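Local structure of uncharacterized protein MJ0100 (Methanocaldococcus jannaschii, 3KPC) at residues A[13-18]-A[105-110]; A[3-8]-A[75-80]. The protein probably makes homocysteine from aspartate semialdehyde and sulfide together with MJ0099, and binds S-adenosylmethionine and methylthioadenosine through its C-terminal CBS domain pair, the part crystallised here. One frame throughout, in Å; residues are numbered along the deposited sequence.

Contact 1. Residues A[13-18]-A[105-110]. With MTA (5'-deoxy-5'-methylthioadenosine), chain C.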
loop_
_atom_site.group_PDB
_atom_site.type_symbol
_atom_site.label_atom_id
_atom_site.label_comp_id
_atom_site.label_asym_id
_atom_site.label_seq_id
_atom_site.Cartn_x
_atom_site.Cartn_y
_atom_site.Cartn_z
ATOM N N PRO A 13 2.463 -15.041 9.634
ATOM C CA PRO A 13 2.073 -13.647 9.759
ATOM C C PRO A 13 3.007 -12.905 10.710
ATOM O O PRO A 13 3.452 -13.469 11.715
ATOM C CB PRO A 13 0.662 -13.730 10.341
ATOM C CG PRO A 13 0.628 -15.005 11.093
ATOM C CD PRO A 13 1.590 -15.944 10.420
ATOM N N ILE A 14 3.318 -11.661 10.368
ATOM C CA ILE A 14 4.028 -10.768 11.270
ATOM C C ILE A 14 2.964 -9.963 12.008
ATOM O O ILE A 14 2.169 -9.261 11.379
ATOM C CB ILE A 14 4.989 -9.817 10.502
ATOM C CG1 ILE A 14 5.997 -10.608 9.649
ATOM C CG2 ILE A 14 5.698 -8.855 11.462
ATOM C CD1 ILE A 14 6.897 -11.575 10.422
ATOM N N THR A 15 2.928 -10.084 13.332
ATOM C CA THR A 15 1.933 -9.379 14.149
ATOM C C THR A 15 2.602 -8.676 15.322
ATOM O O THR A 15 3.791 -8.876 15.580
ATOM C CB THR A 15 0.854 -10.342 14.705
ATOM O OG1 THR A 15 1.461 -11.294 15.589
ATOM C CG2 THR A 15 0.123 -11.075 13.584
ATOM N N ALA A 16 1.834 -7.857 16.036
ATOM C CA ALA A 16 2.329 -7.212 17.245
ATOM C C ALA A 16 1.205 -7.023 18.251
ATOM O O ALA A 16 0.026 -7.098 17.902
ATOM C CB ALA A 16 2.975 -5.874 16.910
ATOM N N HIS A 17 1.581 -6.784 19.501
ATOM C CA HIS A 17 0.627 -6.422 20.542
ATOM C C HIS A 17 0.410 -4.905 20.540
ATOM O O HIS A 17 1.236 -4.157 20.008
ATOM C CB HIS A 17 1.114 -6.940 21.902
ATOM C CG HIS A 17 1.292 -8.427 21.941
ATOM N ND1 HIS A 17 0.266 -9.299 21.646
ATOM C CD2 HIS A 17 2.370 -9.199 22.221
ATOM C CE1 HIS A 17 0.702 -10.542 21.741
ATOM N NE2 HIS A 17 1.975 -10.510 22.093
ATOM N N SER A 18 -0.699 -4.456 21.128
ATOM C CA SER A 18 -1.112 -3.047 21.049
ATOM C C SER A 18 -0.289 -2.099 21.922
ATOM O O SER A 18 -0.402 -0.873 21.796
ATOM C CB SER A 18 -2.599 -2.907 21.393
ATOM O OG SER A 18 -2.824 -3.089 22.782
ATOM N N ARG A 105 -10.577 -16.027 15.275
ATOM C CA ARG A 105 -9.891 -14.740 15.048
ATOM C C ARG A 105 -8.358 -14.754 15.274
ATOM O O ARG A 105 -7.738 -13.695 15.440
ATOM C CB ARG A 105 -10.597 -13.561 15.769
ATOM C CG ARG A 105 -10.644 -12.247 14.917
ATOM C CD ARG A 105 -11.560 -11.152 15.595
ATOM N NE ARG A 105 -11.502 -9.850 14.900
ATOM C CZ ARG A 105 -12.112 -9.570 13.738
ATOM N NH1 ARG A 105 -12.845 -10.512 13.090
ATOM N NH2 ARG A 105 -11.990 -8.344 13.217
ATOM N N ARG A 106 -7.758 -15.939 15.247
ATOM C CA ARG A 106 -6.300 -16.064 15.257
ATOM C C ARG A 106 -5.745 -15.767 13.859
ATOM O O ARG A 106 -6.299 -16.239 12.864
ATOM C CB ARG A 106 -5.931 -17.478 15.695
ATOM C CG ARG A 106 -4.447 -17.718 15.922
ATOM C CD ARG A 106 -4.263 -19.088 16.549
ATOM N NE ARG A 106 -5.020 -19.222 17.794
ATOM C CZ ARG A 106 -4.565 -18.872 18.994
ATOM N NH1 ARG A 106 -3.345 -18.362 19.129
ATOM N NH2 ARG A 106 -5.329 -19.033 20.065
ATOM N N VAL A 107 -4.663 -14.992 13.781
ATOM C CA VAL A 107 -4.087 -14.597 12.488
ATOM C C VAL A 107 -3.161 -15.680 11.942
ATOM O O VAL A 107 -2.191 -16.072 12.595
ATOM C CB VAL A 107 -3.341 -13.237 12.561
ATOM C CG1 VAL A 107 -2.812 -12.830 11.188
ATOM C CG2 VAL A 107 -4.260 -12.151 13.100
ATOM N N VAL A 108 -3.479 -16.156 10.743
ATOM C CA VAL A 108 -2.707 -17.218 10.104
ATOM C C VAL A 108 -1.940 -16.729 8.867
ATOM O O VAL A 108 -1.115 -17.462 8.308
ATOM C CB VAL A 108 -3.591 -18.455 9.776
ATOM C CG1 VAL A 108 -4.203 -19.034 11.065
ATOM C CG2 VAL A 108 -4.689 -18.106 8.779
ATOM N N GLY A 109 -2.198 -15.492 8.452
ATOM C CA GLY A 109 -1.476 -14.894 7.331
ATOM C C GLY A 109 -2.094 -13.577 6.923
ATOM O O GLY A 109 -2.941 -13.038 7.637
ATOM N N ILE A 110 -1.673 -13.052 5.779
ATOM C CA ILE A 110 -2.261 -11.824 5.247
ATOM C C ILE A 110 -2.227 -11.841 3.725
ATOM O O ILE A 110 -1.298 -12.380 3.114
ATOM C CB ILE A 110 -1.561 -10.549 5.818
ATOM C CG1 ILE A 110 -2.352 -9.279 5.455
ATOM C CG2 ILE A 110 -0.137 -10.446 5.306
ATOM C CD1 ILE A 110 -2.144 -8.109 6.410
HETATM C CS MTA C . 2.233 -5.118 3.131
HETATM S "S5'" MTA C . 2.647 -5.308 1.417
HETATM C "C5'" MTA C . 4.159 -6.358 1.619
HETATM C "C4'" MTA C . 4.018 -7.845 1.143
HETATM O "O4'" MTA C . 4.537 -8.736 2.178
HETATM C "C2'" MTA C . 2.179 -9.216 1.988
HETATM O "O2'" MTA C . 1.641 -10.492 1.438
HETATM C "C3'" MTA C . 2.553 -8.224 0.885
HETATM O "O3'" MTA C . 2.406 -8.840 -0.454
HETATM C "C1'" MTA C . 3.434 -9.441 2.824
HETATM N N9 MTA C . 2.993 -8.930 4.165
HETATM C C8 MTA C . 2.356 -7.784 4.426
HETATM N N7 MTA C . 2.109 -7.679 5.730
HETATM C C5 MTA C . 2.583 -8.773 6.311
HETATM C C6 MTA C . 2.619 -9.230 7.620
HETATM N N6 MTA C . 2.096 -8.505 8.608
HETATM N N1 MTA C . 3.180 -10.425 7.871
HETATM C C2 MTA C . 3.712 -11.153 6.900
HETATM N N3 MTA C . 3.690 -10.749 5.639
HETATM C C4 MTA C . 3.138 -9.568 5.318
#
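In the methylthioadenosine site of this CBS pair, Pro13 of the first motif rests against Val107 and Gly109 on strand 107-112 of the second. No hydrogen bond joins the two segments. The proline ring instead lies along the backbone of the strand: CG meets Val107 O at 3.4 Å, CD approaches Val108 O, and CB lies 3.7 Å from CG1 of Val107. That methyl is placed there by a Val107 side chain whose CG1 is anti to its backbone nitrogen (chi1 -177°), and it also reaches CG2 of Thr15 at 4.2 Å, where Thr15 and Val107 pass side by side, pointing opposite ways. Val108 and Gly109 both face Val100, forming a classic beta bulge. The CA atoms of Pro13 and Gly109 are the closest such pair across the segments, 4.5 Å apart, and Pro13 CB rests near Gly109 N.

Just beyond the proline, the backbone of Ile14 reads the adenine. Its N donates to MTA N1 over 2.8 Å, while MTA N6 donates to Ile14 O at 2.9 Å in a nearly straight bond (N-H...O 173°). The two bonds together fix the base in rotation as well as in position. The Ile14 side chain turns from the strand toward helix 22-32, although its CG1 still lies 3.3 Å from MTA N1. From the other segment, Ile110 CG2 sits over the purine, 3.3 Å from C5. Ser10, His36 and Asp115 supply further hydrogen bonds to the ligand. Adenine recognised by backbone N-H and C=O groups, in a cleft built from both motifs, is characteristic of nucleoside-binding CBS pairs.

Contact 2. Residues A[3-8]-A[75-80]; sequences TLVKDI and ITAHED. With SAM (S-adenosylmethionine), chain B.
Val5, in the short, weakly bonded helix 5-8, is pressed onto the backbone of loop 75-80, holding the N-terminal segment on the second CBS motif. Farther along this loop, Ile75 N and O bind N1 and N6 of the S-adenosylmethionine adenine. Val5 CB lies 3.4 Å from His78 O, CG1 lies beside His78 O and Glu79 CA, and CG2 reaches Ala77 CB at 4.2 Å. Leu4 CD2 adds a 3.5 Å contact to Asp80 O. Beside this packing, Lys6 N donates to Glu79 O over 2.9 Å, in the carbonyl plane and on a lone pair, though the bond is bent (N-H...O 145°). Without the two methyls, as in an alanine at Val5, the space against the His78 carbonyl and Glu79 would probably be left unfilled and Ala77 CB would lose its contact with this side chain.

The solvent side is looser. With Lys6 CG lodged between its backbone N and carbonyl carbon (chi1 62°), the extended chain runs over Glu79 O and crosses Asp80; NZ forms a salt bridge with Asp80 OD1 at 3.3 Å, the hydrogen bond within it being weak.

On the inner side Val5 also touches Val86 of helix 83-92 and Val100 of strand 97-101, while Thr3 and Ile8 pack on Leu119 of helix 113-123.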
loop_
_atom_site.group_PDB
_atom_site.type_symbol
_atom_site.label_atom_id
_atom_site.label_comp_id
_atom_site.label_asym_id
_atom_site.label_seq_id
_atom_site.Cartn_x
_atom_site.Cartn_y
_atom_site.Cartn_z
ATOM N N THR A 3 -8.717 -19.788 -7.690
ATOM C CA THR A 3 -7.605 -19.513 -6.772
ATOM C C THR A 3 -8.155 -19.116 -5.408
ATOM O O THR A 3 -9.045 -18.267 -5.320
ATOM C CB THR A 3 -6.684 -18.393 -7.311
ATOM O OG1 THR A 3 -6.271 -18.710 -8.647
ATOM C CG2 THR A 3 -5.447 -18.225 -6.432
ATOM N N LEU A 4 -7.634 -19.729 -4.350
ATOM C CA LEU A 4 -8.091 -19.426 -2.998
ATOM C C LEU A 4 -7.020 -18.689 -2.218
ATOM O O LEU A 4 -5.848 -18.689 -2.604
ATOM C CB LEU A 4 -8.499 -20.711 -2.266
ATOM C CG LEU A 4 -9.505 -21.623 -2.976
ATOM C CD1 LEU A 4 -9.752 -22.883 -2.168
ATOM C CD2 LEU A 4 -10.826 -20.915 -3.270
ATOM N N VAL A 5 -7.430 -18.052 -1.123
ATOM C CA VAL A 5 -6.514 -17.318 -0.252
ATOM C C VAL A 5 -5.312 -18.167 0.149
ATOM O O VAL A 5 -4.172 -17.696 0.088
ATOM C CB VAL A 5 -7.236 -16.773 1.006
ATOM C CG1 VAL A 5 -6.250 -16.423 2.119
ATOM C CG2 VAL A 5 -8.082 -15.564 0.650
ATOM N N LYS A 6 -5.567 -19.417 0.533
ATOM C CA LYS A 6 -4.495 -20.318 0.958
ATOM C C LYS A 6 -3.449 -20.610 -0.125
ATOM O O LYS A 6 -2.341 -21.051 0.190
ATOM C CB LYS A 6 -5.046 -21.616 1.572
ATOM C CG LYS A 6 -5.900 -22.494 0.656
ATOM C CD LYS A 6 -6.258 -23.782 1.396
ATOM C CE LYS A 6 -7.287 -24.612 0.647
ATOM N NZ LYS A 6 -7.701 -25.814 1.436
ATOM N N ASP A 7 -3.788 -20.353 -1.388
ATOM C CA ASP A 7 -2.838 -20.538 -2.486
ATOM C C ASP A 7 -1.844 -19.376 -2.611
ATOM O O ASP A 7 -0.739 -19.566 -3.132
ATOM C CB ASP A 7 -3.561 -20.744 -3.828
ATOM C CG ASP A 7 -4.600 -21.856 -3.787
ATOM O OD1 ASP A 7 -5.673 -21.674 -4.400
ATOM O OD2 ASP A 7 -4.352 -22.906 -3.153
ATOM N N ILE A 8 -2.222 -18.181 -2.146
ATOM C CA ILE A 8 -1.400 -16.972 -2.364
ATOM C C ILE A 8 -0.970 -16.187 -1.118
ATOM O O ILE A 8 -0.167 -15.253 -1.225
ATOM C CB ILE A 8 -2.068 -15.964 -3.351
ATOM C CG1 ILE A 8 -3.288 -15.278 -2.703
ATOM C CG2 ILE A 8 -2.411 -16.638 -4.681
ATOM C CD1 ILE A 8 -3.603 -13.899 -3.343
ATOM N N ILE A 75 -11.533 -5.809 8.470
ATOM C CA ILE A 75 -12.018 -6.685 7.405
ATOM C C ILE A 75 -11.019 -7.839 7.239
ATOM O O ILE A 75 -9.815 -7.606 7.083
ATOM C CB ILE A 75 -12.185 -5.907 6.063
ATOM C CG1 ILE A 75 -13.030 -4.630 6.252
ATOM C CG2 ILE A 75 -12.761 -6.818 4.959
ATOM C CD1 ILE A 75 -14.470 -4.851 6.724
ATOM N N THR A 76 -11.515 -9.075 7.289
ATOM C CA THR A 76 -10.652 -10.262 7.262
ATOM C C THR A 76 -11.007 -11.233 6.137
ATOM O O THR A 76 -12.044 -11.091 5.484
ATOM C CB THR A 76 -10.701 -11.031 8.606
ATOM O OG1 THR A 76 -12.048 -11.444 8.875
ATOM C CG2 THR A 76 -10.203 -10.164 9.752
ATOM N N ALA A 77 -10.135 -12.217 5.918
ATOM C CA ALA A 77 -10.400 -13.302 4.982
ATOM C C ALA A 77 -10.172 -14.658 5.651
ATOM O O ALA A 77 -9.482 -14.753 6.667
ATOM C CB ALA A 77 -9.524 -13.160 3.745
ATOM N N HIS A 78 -10.773 -15.698 5.079
ATOM C CA HIS A 78 -10.563 -17.076 5.517
ATOM C C HIS A 78 -9.689 -17.767 4.469
ATOM O O HIS A 78 -9.679 -17.352 3.309
ATOM C CB HIS A 78 -11.918 -17.777 5.671
ATOM C CG HIS A 78 -11.836 -19.162 6.233
ATOM N ND1 HIS A 78 -11.614 -20.269 5.443
ATOM C CD2 HIS A 78 -11.979 -19.626 7.497
ATOM C CE1 HIS A 78 -11.604 -21.353 6.198
ATOM N NE2 HIS A 78 -11.826 -20.991 7.449
ATOM N N GLU A 79 -8.953 -18.804 4.864
ATOM C CA GLU A 79 -8.015 -19.443 3.936
ATOM C C GLU A 79 -8.681 -20.116 2.724
ATOM O O GLU A 79 -8.055 -20.252 1.667
ATOM C CB GLU A 79 -7.045 -20.386 4.665
ATOM C CG GLU A 79 -7.587 -21.764 5.027
ATOM C CD GLU A 79 -6.591 -22.561 5.857
ATOM O OE1 GLU A 79 -5.544 -22.000 6.259
ATOM O OE2 GLU A 79 -6.855 -23.755 6.122
ATOM N N ASP A 80 -9.947 -20.509 2.868
ATOM C CA ASP A 80 -10.696 -21.156 1.783
ATOM C C ASP A 80 -11.463 -20.173 0.897
ATOM O O ASP A 80 -12.172 -20.585 -0.028
ATOM C CB ASP A 80 -11.673 -22.197 2.344
ATOM C CG ASP A 80 -10.973 -23.368 3.014
ATOM O OD1 ASP A 80 -9.791 -23.641 2.700
ATOM O OD2 ASP A 80 -11.615 -24.025 3.860
HETATM N N SAM B . -6.947 3.069 0.136
HETATM C CA SAM B . -5.902 3.621 1.051
HETATM C C SAM B . -5.307 2.502 1.925
HETATM O O SAM B . -5.672 1.332 1.803
HETATM O OXT SAM B . -4.449 2.747 2.774
HETATM C CB SAM B . -6.477 4.748 1.935
HETATM C CG SAM B . -7.874 4.439 2.484
HETATM S SD SAM B . -7.897 3.159 3.792
HETATM C CE SAM B . -9.583 3.362 4.346
HETATM C "C5'" SAM B . -6.958 3.749 5.253
HETATM C "C4'" SAM B . -7.256 2.925 6.509
HETATM O "O4'" SAM B . -7.438 1.559 6.084
HETATM C "C3'" SAM B . -6.122 2.871 7.541
HETATM O "O3'" SAM B . -6.557 3.554 8.723
HETATM C "C2'" SAM B . -5.953 1.373 7.815
HETATM O "O2'" SAM B . -5.831 1.094 9.219
HETATM C "C1'" SAM B . -7.276 0.820 7.282
HETATM N N9 SAM B . -7.187 -0.625 6.965
HETATM C C8 SAM B . -6.210 -1.245 6.301
HETATM N N7 SAM B . -6.483 -2.549 6.218
HETATM C C5 SAM B . -7.645 -2.757 6.833
HETATM C C6 SAM B . -8.437 -3.878 7.078
HETATM N N6 SAM B . -8.067 -5.085 6.650
HETATM N N1 SAM B . -9.592 -3.735 7.754
HETATM C C2 SAM B . -9.986 -2.545 8.191
HETATM N N3 SAM B . -9.256 -1.460 7.975
HETATM C C4 SAM B . -8.090 -1.534 7.307
#

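Overall arrangement
From the N terminus, the chain passes first through residues 3-8, which contact 2 joins to the loop at 75-80, and then through 13-18, which contact 1 joins to strand 107-112. Their segments alternate, so the two closures cross. Contact 2 spans 66 intervening residues and sets the N-terminal helix 5-8 on the second CBS motif; contact 1 spans 86 and brings the loop ahead of helix 22-32 to the same motif. The early chain is thus fastened twice to the second half. The contact centres lie about 14 Å apart, and the segments meet lightly where Arg105 packs on Thr76, next to Ile75, whose backbone binds the S-adenosylmethionine adenine.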